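Local structure of amide synthase (Vibrio cholerae, 1L5A) at residues 89-92 with 93-97; 112-115 with 116-119. The protein probably joins acyl and amine building blocks through an amide bond in vibriobactin biosynthesis, as a condensation enzyme of a nonribosomal peptide synthetase. One frame throughout, in Å; residues are numbered along the deposited sequence.

Overall arrangement
Contact 1 and contact 2 illustrate how a helix end and a hairpin end close successive elements of one layered fold. Residues 89-97 span the C-terminal end of helix 82-94 and the chain leaving it, whereas 112-119 make the tight reversal between strands 107-114 and 117-125 of the sheet on which that helix lies. Their centres are about 21 Å apart, yet Ile90 CD1 meets Leu119 CD2 at 3.6 Å, so both feed the same apolar helix-sheet interface. Each is part buried and part exposed. Contact 1 pairs exposed Glu91 and Gln95 where the helix ends; contact 2 relies on a shared carbonyl, a serine-rich turn and an arginine beside a histidine.

Contact 1 of 2, residues 89-92 with 93-97; sequences QIEQ and DLQRS
Gln95 N donates to Glu91 O at 2.8 Å, and the same two residues are joined a second time through their side chains, a worked example of how positions i and i+4 can be linked twice at the C-terminal end of a helix. Gln95 NE2 reaches Glu91 OE2 at 2.9 Å with an N-H...O angle of 159°. The carboxylate oxygen is only slightly out of the amide plane of Gln95 and receives the N-H on its anti lone pair, turned from OE1, while the two flat groups are inclined by 65°. The torsions explain the meeting: Glu91 sets CG anti to the backbone N (chi1 -180°) and then bends at chi2, bringing the carboxylate round to a Gln95 chain that runs extended beyond CG. The other carboxylate oxygen, OE1, lies 3.9 Å from Leu94 CD1, with the glutamate and leucine side chains crossing nearly perpendicularly.

Behind this pair the backbone keeps the helical pattern, Asp93 N bonding to Gln89 O at 3.1 Å and Leu94 N to Ile90 O; Gln95 is the first residue to leave helical torsions. Asp93 turns its carboxylate off the helix, where Arg123 forms a salt bridge with OD2 and Tyr121 a hydrogen bond with OD1. Gln89 binds Gln74 through its amide oxygen. The helix belongs to the beta-alpha-beta unit formed by strand 72-75, helix 82-94 and strand 107-114. Ile90 and Leu94 form its apolar underside, packing on Tyr121 of strand 117-125 and Leu354 of strand 348-356, with Leu94 also touching Ala24 of strand 22-30.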
ATOM      1  N   GLN A  89      23.308 -39.257  19.448  1.00 38.93           N
ATOM      2  CA  GLN A  89      23.933 -38.089  18.854  1.00 37.48           C
ATOM      3  C   GLN A  89      22.949 -36.942  18.768  1.00 40.38           C
ATOM      4  O   GLN A  89      23.341 -35.778  18.824  1.00 38.54           O
ATOM      5  CB  GLN A  89      24.493 -38.427  17.470  1.00 40.72           C
ATOM      6  CG  GLN A  89      25.591 -39.492  17.496  1.00 29.41           C
ATOM      7  CD  GLN A  89      26.199 -39.705  16.145  1.00 34.77           C
ATOM      8  OE1 GLN A  89      27.061 -38.943  15.718  1.00 42.39           O
ATOM      9  NE2 GLN A  89      25.739 -40.735  15.443  1.00 37.06           N
ATOM     10  N   ILE A  90      21.668 -37.258  18.638  1.00 37.53           N
ATOM     11  CA  ILE A  90      20.689 -36.192  18.585  1.00 39.85           C
ATOM     12  C   ILE A  90      20.615 -35.545  19.970  1.00 40.46           C
ATOM     13  O   ILE A  90      20.592 -34.313  20.096  1.00 37.42           O
ATOM     14  CB  ILE A  90      19.308 -36.718  18.148  1.00 36.47           C
ATOM     15  CG1 ILE A  90      19.354 -37.061  16.655  1.00 37.32           C
ATOM     16  CG2 ILE A  90      18.236 -35.674  18.432  1.00 36.15           C
ATOM     17  CD1 ILE A  90      18.057 -37.565  16.064  1.00 27.36           C
ATOM     18  N   GLU A  91      20.604 -36.373  21.010  1.00 36.96           N
ATOM     19  CA  GLU A  91      20.535 -35.855  22.371  1.00 43.68           C
ATOM     20  C   GLU A  91      21.821 -35.120  22.658  1.00 46.66           C
ATOM     21  O   GLU A  91      21.833 -34.123  23.366  1.00 52.18           O
ATOM     22  CB  GLU A  91      20.356 -36.993  23.377  1.00 46.48           C
ATOM     23  CG  GLU A  91      20.265 -36.564  24.834  1.00 52.59           C
ATOM     24  CD  GLU A  91      19.086 -35.636  25.132  1.00 59.53           C
ATOM     25  OE1 GLU A  91      18.020 -35.754  24.483  1.00 55.96           O
ATOM     26  OE2 GLU A  91      19.222 -34.795  26.047  1.00 64.33           O
ATOM     27  N   GLN A  92      22.918 -35.603  22.098  1.00 46.82           N
ATOM     28  CA  GLN A  92      24.185 -34.942  22.333  1.00 48.46           C
ATOM     29  C   GLN A  92      24.075 -33.487  21.883  1.00 44.83           C
ATOM     30  O   GLN A  92      24.469 -32.577  22.605  1.00 43.46           O
ATOM     31  CB  GLN A  92      25.302 -35.656  21.572  1.00 55.97           C
ATOM     32  CG  GLN A  92      26.661 -34.998  21.708  1.00 65.80           C
ATOM     33  CD  GLN A  92      27.102 -34.879  23.152  1.00 72.53           C
ATOM     34  OE1 GLN A  92      27.246 -35.884  23.851  1.00 70.92           O
ATOM     35  NE2 GLN A  92      27.319 -33.644  23.608  1.00 68.54           N
ATOM     36  N   ASP A  93      23.523 -33.258  20.698  1.00 43.64           N
ATOM     37  CA  ASP A  93      23.407 -31.890  20.215  1.00 41.86           C
ATOM     38  C   ASP A  93      22.439 -31.077  21.075  1.00 43.61           C
ATOM     39  O   ASP A  93      22.679 -29.899  21.349  1.00 37.64           O
ATOM     40  CB  ASP A  93      22.987 -31.871  18.749  1.00 39.33           C
ATOM     41  CG  ASP A  93      22.787 -30.466  18.223  1.00 41.61           C
ATOM     42  OD1 ASP A  93      21.621 -30.018  18.179  1.00 42.54           O
ATOM     43  OD2 ASP A  93      23.788 -29.808  17.862  1.00 33.24           O
ATOM     44  N   LEU A  94      21.344 -31.698  21.500  1.00 37.34           N
ATOM     45  CA  LEU A  94      20.399 -31.011  22.366  1.00 39.25           C
ATOM     46  C   LEU A  94      21.092 -30.606  23.668  1.00 43.89           C
ATOM     47  O   LEU A  94      20.820 -29.551  24.224  1.00 51.88           O
ATOM     48  CB  LEU A  94      19.213 -31.914  22.688  1.00 30.53           C
ATOM     49  CG  LEU A  94      18.229 -32.033  21.529  1.00 30.83           C
ATOM     50  CD1 LEU A  94      17.112 -32.996  21.894  1.00 28.47           C
ATOM     51  CD2 LEU A  94      17.671 -30.654  21.199  1.00 20.80           C
ATOM     52  N   GLN A  95      21.997 -31.442  24.152  1.00 50.32           N
ATOM     53  CA  GLN A  95      22.707 -31.141  25.381  1.00 51.78           C
ATOM     54  C   GLN A  95      23.980 -30.351  25.133  1.00 58.32           C
ATOM     55  O   GLN A  95      24.773 -30.175  26.056  1.00 66.68           O
ATOM     56  CB  GLN A  95      23.072 -32.431  26.120  1.00 50.71           C
ATOM     57  CG  GLN A  95      21.937 -33.076  26.906  1.00 53.28           C
ATOM     58  CD  GLN A  95      22.389 -34.324  27.667  1.00 49.64           C
ATOM     59  OE1 GLN A  95      23.524 -34.386  28.153  1.00 48.96           O
ATOM     60  NE2 GLN A  95      21.496 -35.315  27.783  1.00 41.06           N
ATOM     61  N   ARG A  96      24.204 -29.874  23.912  1.00 60.42           N
ATOM     62  CA  ARG A  96      25.442 -29.135  23.683  1.00 63.79           C
ATOM     63  C   ARG A  96      25.441 -27.828  24.472  1.00 68.49           C
ATOM     64  O   ARG A  96      24.382 -27.344  24.895  1.00 62.09           O
ATOM     65  CB  ARG A  96      25.667 -28.867  22.191  1.00 62.12           C
ATOM     66  CG  ARG A  96      25.182 -27.517  21.692  1.00 63.75           C
ATOM     67  CD  ARG A  96      23.673 -27.443  21.663  1.00 63.85           C
ATOM     68  NE  ARG A  96      23.204 -26.166  21.145  1.00 60.27           N
ATOM     69  CZ  ARG A  96      21.938 -25.905  20.855  1.00 57.96           C
ATOM     70  NH1 ARG A  96      21.016 -26.839  21.026  1.00 53.56           N
ATOM     71  NH2 ARG A  96      21.592 -24.700  20.415  1.00 64.36           N
ATOM     72  N   SER A  97      26.639 -27.277  24.678  1.00 76.13           N
ATOM     73  CA  SER A  97      26.835 -26.025  25.422  1.00 83.10           C
ATOM     74  C   SER A  97      25.989 -24.877  24.856  1.00 84.15           C
ATOM     75  O   SER A  97      25.666 -23.911  25.563  1.00 83.67           O
ATOM     76  CB  SER A  97      28.320 -25.629  25.399  1.00 84.35           C
ATOM     77  OG  SER A  97      28.736 -25.254  24.094  1.00 80.31           O
TER

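Contact 2 of 2, residues 112-115 with 116-119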
ATOM      1  N   ARG A 112      20.627 -42.867   7.806  1.00 35.29           N
ATOM      2  CA  ARG A 112      19.990 -43.925   7.052  1.00 39.96           C
ATOM      3  C   ARG A 112      19.997 -45.062   8.083  1.00 38.13           C
ATOM      4  O   ARG A 112      21.046 -45.617   8.411  1.00 33.27           O
ATOM      5  CB  ARG A 112      20.820 -44.292   5.811  1.00 40.36           C
ATOM      6  CG  ARG A 112      20.238 -45.431   4.970  1.00 45.42           C
ATOM      7  CD  ARG A 112      21.004 -45.615   3.661  1.00 44.91           C
ATOM      8  NE  ARG A 112      20.873 -46.970   3.129  1.00 49.11           N
ATOM      9  CZ  ARG A 112      20.057 -47.333   2.143  1.00 53.57           C
ATOM     10  NH1 ARG A 112      19.273 -46.446   1.538  1.00 54.60           N
ATOM     11  NH2 ARG A 112      20.014 -48.605   1.772  1.00 56.57           N
ATOM     12  N   LEU A 113      18.828 -45.370   8.626  1.00 35.63           N
ATOM     13  CA  LEU A 113      18.716 -46.422   9.626  1.00 40.76           C
ATOM     14  C   LEU A 113      18.624 -47.776   8.938  1.00 46.68           C
ATOM     15  O   LEU A 113      19.234 -48.751   9.373  1.00 50.26           O
ATOM     16  CB  LEU A 113      17.475 -46.183  10.480  1.00 39.48           C
ATOM     17  CG  LEU A 113      17.469 -44.823  11.190  1.00 40.95           C
ATOM     18  CD1 LEU A 113      16.110 -44.562  11.825  1.00 38.90           C
ATOM     19  CD2 LEU A 113      18.574 -44.806  12.231  1.00 34.41           C
ATOM     20  N   SER A 114      17.842 -47.824   7.869  1.00 45.88           N
ATOM     21  CA  SER A 114      17.664 -49.025   7.077  1.00 41.21           C
ATOM     22  C   SER A 114      17.368 -48.507   5.666  1.00 45.37           C
ATOM     23  O   SER A 114      17.321 -47.301   5.455  1.00 47.86           O
ATOM     24  CB  SER A 114      16.494 -49.838   7.623  1.00 32.67           C
ATOM     25  OG  SER A 114      15.276 -49.524   6.971  1.00 44.80           O
ATOM     26  N   HIS A 115      17.168 -49.382   4.691  1.00 48.80           N
ATOM     27  CA  HIS A 115      16.897 -48.882   3.349  1.00 51.29           C
ATOM     28  C   HIS A 115      15.531 -48.187   3.266  1.00 47.24           C
ATOM     29  O   HIS A 115      15.287 -47.407   2.358  1.00 55.32           O
ATOM     30  CB  HIS A 115      16.979 -50.018   2.318  1.00 49.90           C
ATOM     31  CG  HIS A 115      15.854 -51.005   2.412  1.00 68.82           C
ATOM     32  ND1 HIS A 115      15.653 -51.807   3.514  1.00 74.37           N
ATOM     33  CD2 HIS A 115      14.875 -51.329   1.529  1.00 74.43           C
ATOM     34  CE1 HIS A 115      14.603 -52.584   3.309  1.00 72.77           C
ATOM     35  NE2 HIS A 115      14.113 -52.315   2.112  1.00 73.03           N
ATOM     36  N   SER A 116      14.650 -48.452   4.220  1.00 43.63           N
ATOM     37  CA  SER A 116      13.319 -47.846   4.209  1.00 42.09           C
ATOM     38  C   SER A 116      13.081 -46.906   5.402  1.00 42.09           C
ATOM     39  O   SER A 116      11.953 -46.447   5.642  1.00 35.19           O
ATOM     40  CB  SER A 116      12.266 -48.945   4.242  1.00 45.33           C
ATOM     41  OG  SER A 116      12.460 -49.735   5.405  1.00 45.82           O
ATOM     42  N   GLU A 117      14.146 -46.618   6.141  1.00 35.01           N
ATOM     43  CA  GLU A 117      14.034 -45.770   7.310  1.00 33.14           C
ATOM     44  C   GLU A 117      15.123 -44.703   7.372  1.00 33.99           C
ATOM     45  O   GLU A 117      16.322 -45.020   7.407  1.00 37.38           O
ATOM     46  CB  GLU A 117      14.089 -46.629   8.593  1.00 28.70           C
ATOM     47  CG  GLU A 117      12.958 -47.654   8.770  1.00 32.66           C
ATOM     48  CD  GLU A 117      11.532 -47.041   8.771  1.00 49.87           C
ATOM     49  OE1 GLU A 117      11.343 -45.851   9.138  1.00 46.25           O
ATOM     50  OE2 GLU A 117      10.577 -47.771   8.423  1.00 51.86           O
ATOM     51  N   HIS A 118      14.705 -43.443   7.400  1.00 26.76           N
ATOM     52  CA  HIS A 118      15.646 -42.320   7.494  1.00 34.72           C
ATOM     53  C   HIS A 118      15.257 -41.360   8.621  1.00 34.64           C
ATOM     54  O   HIS A 118      14.066 -41.148   8.909  1.00 34.90           O
ATOM     55  CB  HIS A 118      15.710 -41.521   6.177  1.00 34.07           C
ATOM     56  CG  HIS A 118      16.413 -42.235   5.066  1.00 35.13           C
ATOM     57  ND1 HIS A 118      15.823 -43.253   4.344  1.00 35.39           N
ATOM     58  CD2 HIS A 118      17.675 -42.111   4.586  1.00 31.95           C
ATOM     59  CE1 HIS A 118      16.696 -43.724   3.469  1.00 37.67           C
ATOM     60  NE2 HIS A 118      17.826 -43.048   3.595  1.00 35.41           N
ATOM     61  N   LEU A 119      16.268 -40.767   9.243  1.00 31.01           N
ATOM     62  CA  LEU A 119      16.031 -39.829  10.324  1.00 29.15           C
ATOM     63  C   LEU A 119      16.750 -38.522  10.053  1.00 30.02           C
ATOM     64  O   LEU A 119      17.970 -38.502   9.936  1.00 29.86           O
ATOM     65  CB  LEU A 119      16.528 -40.395  11.651  1.00 29.20           C
ATOM     66  CG  LEU A 119      16.074 -39.588  12.863  1.00 26.98           C
ATOM     67  CD1 LEU A 119      14.559 -39.559  12.883  1.00 27.75           C
ATOM     68  CD2 LEU A 119      16.619 -40.209  14.141  1.00 35.59           C
TER
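The imidazole of His118 lies alongside the stem of Arg112, both side chains pointing the same way: Arg112 CG approaches NE2 obliquely at 3.7 Å, and the guanidinium and ring planes are 70° apart. His115 O sits near the plane of the His118 ring at its edge, 4.1 Å from CE1. One face of the guanidinium receives His115 CA, offset toward the rim, and the His115 ring in turn lies over Ser116 N. Arg112 reaches along the hairpin because its chain is extended from CG to NE; Thr35 bonds to both its NH1 and His118 NE2.

Strand regularity gives way at a classic beta bulge, where Leu113 and Ser114 both face Glu117. Glu117 O accepts two N-H groups, from Leu113 N at 2.8 Å and from Ser114 N at 3.2 Å, the latter in the carbonyl plane on a lone pair. A type I turn from Ser114 to Glu117 completes the reversal. Within it Ser114 OG accepts from Ser116 N at 3.0 Å, forming an ST turn, and also takes a hydrogen bond from Ser116 OG.

Glu117 OE1 binds Arg28 and Thr30. Strand 107-114 continues the sheet to strand 72-75 through Arg112, while strand 117-125 joins strand 22-30 through His118 and Leu29. Leu113 and Leu119 pack against helix 82-94, touching Ala86 and Trp87 respectively.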